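Local coordinates for Lysine/ornithine decarboxylase (Selenomonas ruminantium, PDB 5GJO), which decarboxylates L-lysine and L-ornithine with similar efficiency, using pyridoxal 5'-phosphate to make the diamines cadaverine and putrescine, at residues D29-N34 with S61-L66; Q36-H41 with T255-Y260. The protein carries 2 engineered substitutions. One frame throughout, in Å; residues are numbered along the deposited sequence.

Starting from the N terminus, helix 28-41 supplies the first half of both contacts. Residues 29-34 wait only 26 residues for their partner: contact 1 closes a loop that runs through strand 45-50 and back out to helix 57-65. Residues 36-41 meet 255-260 after 213 intervening residues, so contact 2 brings the end of strand 252-255 and the residues leading into helix 259-263 back to the beginning of the barrel. The two closures cross, because 61-66 falls between the halves of contact 2. They also touch directly, the carbonyl Asn34 O lying 2.6 Å from Tyr260 OH in a probable hydrogen bond.

Contact 1: D29-N34 with S61-L66; sequences DKVEEN and SLLAGL
Val31 turns CG1 to the side opposite its backbone N (chi1 174°), which sends that methyl toward helix 57-65, and Leu62 answers with CG in the same setting (chi1 164°), extending CD2 toward helix 28-41. The two side chains slide past each other in opposite directions, with Leu62 CD2 3.9 Å from Val31 CB and equally close to CG1. The same methyl also meets the backbone of the helix, 3.9 Å from Glu32 N. Deeper in, Leu63 crosses Val31 at about a right angle, its CD2 resting 4.1 Å from Val31 CG1.

Glu32 works the more open flank. Its chain is extended and crosses both Leu62 and Leu66 at about a right angle, using its aliphatic part, CG against both methyls of Leu66. The carboxylate oxygens touch leucine methyls, with OE1 4.0 Å from Leu62 CD1 and OE2 3.8 Å from Leu66 CD2. These are van der Waals contacts. The contact is apolar in character although Glu32 supplies about half of the surface that 29-34 contributes.

The leucines carry the packing beyond 29-34 along the same helix: Leu62 reaches back to Leu28, Leu63 and Leu66 both touch Tyr35, and Leu66 goes on to Gln36.

The segment axes approach to 10.3 Å and cross at -38° with their N-to-C directions broadly aligned, as befits adjacent outer helices of a beta/alpha barrel. Helix 57-65 follows strand 45-50, helix 28-41 precedes it, and helix 259-263 borders the inner end of the interface, where Met261 touches Leu63 and Cys262 touches Val31.

Contact 2: Q36-H41 with T255-Y260; sequences QFMRRH and TEPGRY. With PLP (pyridoxal-5'-phosphate), chain H.
The barrel strand 252-255 runs out into part of the cofactor's phosphate site, and from behind that turn Met38 of helix 28-41 reaches in to meet Thr255, Pro257 and Tyr260. Its chain is extended until a bend at the thioether (chi3 -81°) swings CE off to the tyrosine. SD lies 3.8 Å from Pro257 CG and 4.1 Å from the methyl Thr255 CG2, while CE sits 3.8 Å from Tyr260 CD2. With SD 5.5 Å from the centroid of the Tyr260 ring and well off its normal, this is an oblique Met-aromatic contact. Were Met38 cut back to an alanine, the space between Pro257 and Tyr260 would probably be left unfilled and the tyrosine ring less firmly confined behind the phosphate turn.

Phe37 crosses Tyr260 at about a right angle, and the phenol oxygen comes close to its ring and beta carbon: Tyr260 OH is 3.3 Å from Phe37 CD1. That hydroxyl has its polar partner in Asn34 O of the same helix, and one face of the Phe37 ring is taken by His41 CD2 a turn further on. Met237 of helix 233-247 closes over Met38 and Tyr260.

Across the turn, the backbone serves pyridoxal phosphate. Gly258 N donates to PLP O1P at 3.0 Å along a nearly straight line (172°), and Arg259 N to PLP O3P at 2.6 Å. With no side chain, Gly258 lets the backbone come close to PLP C5A. Glu256 points its OE1 to within 2.8 Å of the pyridine nitrogen, PLP N1. A phosphate held by backbone N-H groups of the turn after the last barrel strand, with a glutamate beside the pyridine nitrogen, is the arrangement of the PLP-binding barrel in this decarboxylase family.

Contact 1: D29-N34 with S61-L66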
loop_
_atom_site.group_PDB
_atom_site.type_symbol
_atom_site.label_atom_id
_atom_site.label_comp_id
_atom_site.label_asym_id
_atom_site.label_seq_id
_atom_site.Cartn_x
_atom_site.Cartn_y
_atom_site.Cartn_z
ATOM N N ASP A 29 5.142 15.094 22.655
ATOM C CA ASP A 29 5.149 14.873 24.100
ATOM C C ASP A 29 4.709 13.436 24.440
ATOM O O ASP A 29 5.266 12.821 25.360
ATOM C CB ASP A 29 4.288 15.834 24.874
ATOM C CG ASP A 29 4.879 17.267 24.968
ATOM O OD1 ASP A 29 5.945 17.554 24.366
ATOM O OD2 ASP A 29 4.133 18.091 25.570
ATOM N N LYS A 30 3.775 12.881 23.657
ATOM C CA LYS A 30 3.317 11.514 23.961
ATOM C C LYS A 30 4.414 10.534 23.485
ATOM O O LYS A 30 4.636 9.513 24.217
ATOM C CB LYS A 30 2.004 11.142 23.243
ATOM C CG LYS A 30 1.483 9.729 23.537
ATOM C CD LYS A 30 1.216 9.398 25.007
ATOM C CE LYS A 30 0.820 7.938 25.076
ATOM N NZ LYS A 30 0.979 7.418 26.421
ATOM N N VAL A 31 5.090 10.814 22.372
ATOM C CA VAL A 31 6.250 9.948 21.986
ATOM C C VAL A 31 7.289 9.942 23.113
ATOM O O VAL A 31 7.800 8.909 23.557
ATOM C CB VAL A 31 6.870 10.333 20.652
ATOM C CG1 VAL A 31 8.120 9.518 20.387
ATOM C CG2 VAL A 31 5.814 10.110 19.533
ATOM N N GLU A 32 7.581 11.135 23.636
ATOM C CA GLU A 32 8.529 11.204 24.737
ATOM C C GLU A 32 8.091 10.467 25.964
ATOM O O GLU A 32 8.937 9.764 26.577
ATOM C CB GLU A 32 8.861 12.719 24.998
ATOM C CG GLU A 32 9.774 12.941 26.194
ATOM C CD GLU A 32 10.330 14.405 26.274
ATOM O OE1 GLU A 32 9.952 15.259 25.499
ATOM O OE2 GLU A 32 11.036 14.728 27.232
ATOM N N GLU A 33 6.804 10.602 26.363
ATOM C CA GLU A 33 6.274 9.883 27.457
ATOM C C GLU A 33 6.423 8.361 27.268
ATOM O O GLU A 33 6.747 7.600 28.246
ATOM C CB GLU A 33 4.823 10.242 27.687
ATOM C CG GLU A 33 4.115 9.493 28.771
ATOM C CD GLU A 33 2.633 9.943 28.847
ATOM O OE1 GLU A 33 2.442 11.061 29.338
ATOM O OE2 GLU A 33 1.692 9.196 28.417
ATOM N N ASN A 34 6.121 7.910 26.044
ATOM C CA ASN A 34 6.307 6.477 25.751
ATOM C C ASN A 34 7.787 6.023 25.872
ATOM O O ASN A 34 8.063 4.914 26.397
ATOM C CB ASN A 34 5.787 6.138 24.344
ATOM C CG ASN A 34 4.276 6.211 24.257
ATOM O OD1 ASN A 34 3.576 6.121 25.279
ATOM N ND2 ASN A 34 3.756 6.215 23.011
ATOM N N SER A 61 13.958 13.113 15.241
ATOM C CA SER A 61 14.823 14.070 15.903
ATOM C C SER A 61 14.582 14.111 17.379
ATOM O O SER A 61 15.544 14.276 18.176
ATOM C CB SER A 61 14.660 15.478 15.227
ATOM O OG SER A 61 14.996 15.433 13.866
ATOM N N LEU A 62 13.308 14.085 17.808
ATOM C CA LEU A 62 13.001 14.001 19.186
ATOM C C LEU A 62 13.733 12.808 19.874
ATOM O O LEU A 62 14.428 12.932 20.957
ATOM C CB LEU A 62 11.464 13.938 19.403
ATOM C CG LEU A 62 11.055 13.464 20.797
ATOM C CD1 LEU A 62 11.342 14.640 21.746
ATOM C CD2 LEU A 62 9.595 13.058 20.917
ATOM N N LEU A 63 13.516 11.614 19.303
ATOM C CA LEU A 63 14.112 10.444 19.822
ATOM C C LEU A 63 15.646 10.488 19.843
ATOM O O LEU A 63 16.210 10.067 20.879
ATOM C CB LEU A 63 13.641 9.146 19.076
ATOM C CG LEU A 63 12.157 8.829 19.374
ATOM C CD1 LEU A 63 11.619 7.845 18.342
ATOM C CD2 LEU A 63 11.999 8.273 20.767
ATOM N N ALA A 64 16.275 10.984 18.761
ATOM C CA ALA A 64 17.729 11.150 18.747
ATOM C C ALA A 64 18.180 12.027 19.963
ATOM O O ALA A 64 19.120 11.701 20.694
ATOM C CB ALA A 64 18.213 11.707 17.456
ATOM N N GLY A 65 17.425 13.076 20.221
ATOM C CA GLY A 65 17.763 14.015 21.278
ATOM C C GLY A 65 17.522 13.464 22.627
ATOM O O GLY A 65 18.126 13.955 23.609
ATOM N N LEU A 66 16.669 12.445 22.777
ATOM C CA LEU A 66 16.537 11.757 23.995
ATOM C C LEU A 66 17.611 10.651 24.230
ATOM O O LEU A 66 17.622 10.072 25.268
ATOM C CB LEU A 66 15.154 11.104 24.161
ATOM C CG LEU A 66 13.927 12.023 24.161
ATOM C CD1 LEU A 66 12.675 11.231 23.842
ATOM C CD2 LEU A 66 13.778 12.834 25.463
#

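Contact 2: Q36-H41 with T255-Y260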
loop_
_atom_site.group_PDB
_atom_site.type_symbol
_atom_site.label_atom_id
_atom_site.label_comp_id
_atom_site.label_asym_id
_atom_site.label_seq_id
_atom_site.Cartn_x
_atom_site.Cartn_y
_atom_site.Cartn_z
ATOM N N GLN A 36 10.102 7.434 27.763
ATOM C CA GLN A 36 10.449 7.432 29.193
ATOM C C GLN A 36 9.820 6.307 29.977
ATOM O O GLN A 36 10.457 5.792 30.882
ATOM C CB GLN A 36 10.133 8.770 29.861
ATOM C CG GLN A 36 11.029 9.891 29.300
ATOM C CD GLN A 36 12.593 9.653 29.318
ATOM O OE1 GLN A 36 13.165 8.821 30.075
ATOM N NE2 GLN A 36 13.282 10.382 28.446
ATOM N N PHE A 37 8.588 5.942 29.674
ATOM C CA PHE A 37 7.950 4.824 30.312
ATOM C C PHE A 37 8.777 3.537 30.070
ATOM O O PHE A 37 8.935 2.740 30.967
ATOM C CB PHE A 37 6.550 4.662 29.739
ATOM C CG PHE A 37 5.727 3.544 30.306
ATOM C CD1 PHE A 37 5.789 2.297 29.752
ATOM C CD2 PHE A 37 4.799 3.785 31.319
ATOM C CE1 PHE A 37 4.983 1.265 30.221
ATOM C CE2 PHE A 37 3.955 2.768 31.766
ATOM C CZ PHE A 37 4.056 1.502 31.208
ATOM N N MET A 38 9.243 3.341 28.856
ATOM C CA MET A 38 10.066 2.139 28.536
ATOM C C MET A 38 11.396 2.183 29.300
ATOM O O MET A 38 11.857 1.189 29.809
ATOM C CB MET A 38 10.320 1.976 27.026
ATOM C CG MET A 38 11.122 0.754 26.722
ATOM S SD MET A 38 11.026 0.366 24.939
ATOM C CE MET A 38 9.466 -0.444 24.991
ATOM N N ARG A 39 12.022 3.339 29.376
ATOM C CA ARG A 39 13.240 3.525 30.198
ATOM C C ARG A 39 13.011 3.228 31.669
ATOM O O ARG A 39 13.903 2.653 32.306
ATOM C CB ARG A 39 13.857 4.937 29.973
ATOM C CG ARG A 39 14.381 5.265 28.588
ATOM C CD ARG A 39 15.344 4.206 28.003
ATOM N NE ARG A 39 16.574 4.188 28.794
ATOM C CZ ARG A 39 17.173 3.125 29.329
ATOM N NH1 ARG A 39 18.313 3.344 30.006
ATOM N NH2 ARG A 39 16.739 1.880 29.164
ATOM N N ARG A 40 11.878 3.652 32.197
ATOM C CA ARG A 40 11.467 3.376 33.557
ATOM C C ARG A 40 11.156 1.911 33.888
ATOM O O ARG A 40 11.571 1.425 34.902
ATOM C CB ARG A 40 10.273 4.254 33.883
ATOM C CG ARG A 40 9.731 4.202 35.280
ATOM C CD ARG A 40 8.451 5.036 35.361
ATOM N NE ARG A 40 8.627 6.331 34.721
ATOM C CZ ARG A 40 7.857 6.881 33.779
ATOM N NH1 ARG A 40 8.184 8.063 33.326
ATOM N NH2 ARG A 40 6.780 6.303 33.310
ATOM N N HIS A 41 10.445 1.224 33.008
ATOM C CA HIS A 41 9.978 -0.146 33.281
ATOM C C HIS A 41 10.856 -1.213 32.695
ATOM O O HIS A 41 10.786 -2.344 33.117
ATOM C CB HIS A 41 8.527 -0.321 32.808
ATOM C CG HIS A 41 7.563 0.531 33.581
ATOM N ND1 HIS A 41 7.316 0.329 34.912
ATOM C CD2 HIS A 41 6.875 1.653 33.236
ATOM C CE1 HIS A 41 6.488 1.270 35.360
ATOM N NE2 HIS A 41 6.225 2.102 34.361
ATOM N N THR A 255 16.701 -3.325 22.892
ATOM C CA THR A 255 15.362 -3.624 22.357
ATOM C C THR A 255 15.111 -2.796 21.128
ATOM O O THR A 255 15.654 -1.715 20.984
ATOM C CB THR A 255 14.285 -3.439 23.484
ATOM O OG1 THR A 255 12.966 -3.799 22.961
ATOM C CG2 THR A 255 14.308 -1.988 24.044
ATOM N N GLU A 256 14.215 -3.253 20.276
ATOM C CA GLU A 256 13.889 -2.663 19.000
ATOM C C GLU A 256 12.374 -2.385 18.907
ATOM O O GLU A 256 11.705 -2.860 17.979
ATOM C CB GLU A 256 14.352 -3.547 17.793
ATOM C CG GLU A 256 15.846 -3.778 17.742
ATOM C CD GLU A 256 16.332 -4.600 16.546
ATOM O OE1 GLU A 256 15.508 -4.765 15.620
ATOM O OE2 GLU A 256 17.546 -5.051 16.544
ATOM N N PRO A 257 11.806 -1.611 19.823
ATOM C CA PRO A 257 10.384 -1.294 19.704
ATOM C C PRO A 257 10.097 -0.434 18.468
ATOM O O PRO A 257 10.797 0.582 18.209
ATOM C CB PRO A 257 10.095 -0.475 20.977
ATOM C CG PRO A 257 11.442 0.233 21.187
ATOM C CD PRO A 257 12.368 -0.963 21.003
ATOM N N GLY A 258 9.065 -0.813 17.691
ATOM C CA GLY A 258 8.513 0.005 16.628
ATOM C C GLY A 258 7.104 0.501 17.039
ATOM O O GLY A 258 6.938 1.653 17.429
ATOM N N ARG A 259 6.115 -0.397 16.942
ATOM C CA ARG A 259 4.685 -0.052 17.126
ATOM C C ARG A 259 4.410 0.785 18.353
ATOM O O ARG A 259 3.634 1.750 18.327
ATOM C CB ARG A 259 3.847 -1.346 17.201
ATOM C CG ARG A 259 2.360 -1.097 17.024
ATOM C CD ARG A 259 1.629 -2.402 17.305
ATOM N NE ARG A 259 1.927 -3.443 16.336
ATOM C CZ ARG A 259 1.420 -3.553 15.127
ATOM N NH1 ARG A 259 0.516 -2.705 14.662
ATOM N NH2 ARG A 259 1.779 -4.601 14.377
ATOM N N TYR A 260 5.029 0.388 19.436
ATOM C CA TYR A 260 4.737 0.956 20.738
ATOM C C TYR A 260 5.090 2.455 20.815
ATOM O O TYR A 260 4.419 3.201 21.467
ATOM C CB TYR A 260 5.434 0.144 21.858
ATOM C CG TYR A 260 5.605 0.909 23.147
ATOM C CD1 TYR A 260 4.610 0.962 24.092
ATOM C CD2 TYR A 260 6.737 1.655 23.365
ATOM C CE1 TYR A 260 4.765 1.709 25.249
ATOM C CE2 TYR A 260 6.897 2.405 24.515
ATOM C CZ TYR A 260 5.911 2.425 25.457
ATOM O OH TYR A 260 6.075 3.180 26.580
HETATM N N1 PLP H . 12.835 -4.616 14.835
HETATM C C2 PLP H . 12.750 -5.499 13.810
HETATM C C2A PLP H . 13.992 -6.180 13.301
HETATM C C3 PLP H . 11.435 -5.794 13.188
HETATM O O3 PLP H . 11.324 -6.678 12.157
HETATM C C4 PLP H . 10.249 -5.094 13.730
HETATM C C4A PLP H . 8.896 -5.323 13.175
HETATM O O4A PLP H . 8.766 -5.730 12.033
HETATM C C5 PLP H . 10.477 -4.153 14.853
HETATM C C6 PLP H . 11.769 -3.971 15.340
HETATM C C5A PLP H . 9.318 -3.399 15.462
HETATM O O4P PLP H . 8.289 -4.318 15.822
HETATM P P PLP H . 7.031 -3.833 16.701
HETATM O O1P PLP H . 7.647 -3.395 18.008
HETATM O O2P PLP H . 6.162 -5.064 16.804
HETATM O O3P PLP H . 6.429 -2.711 15.888
#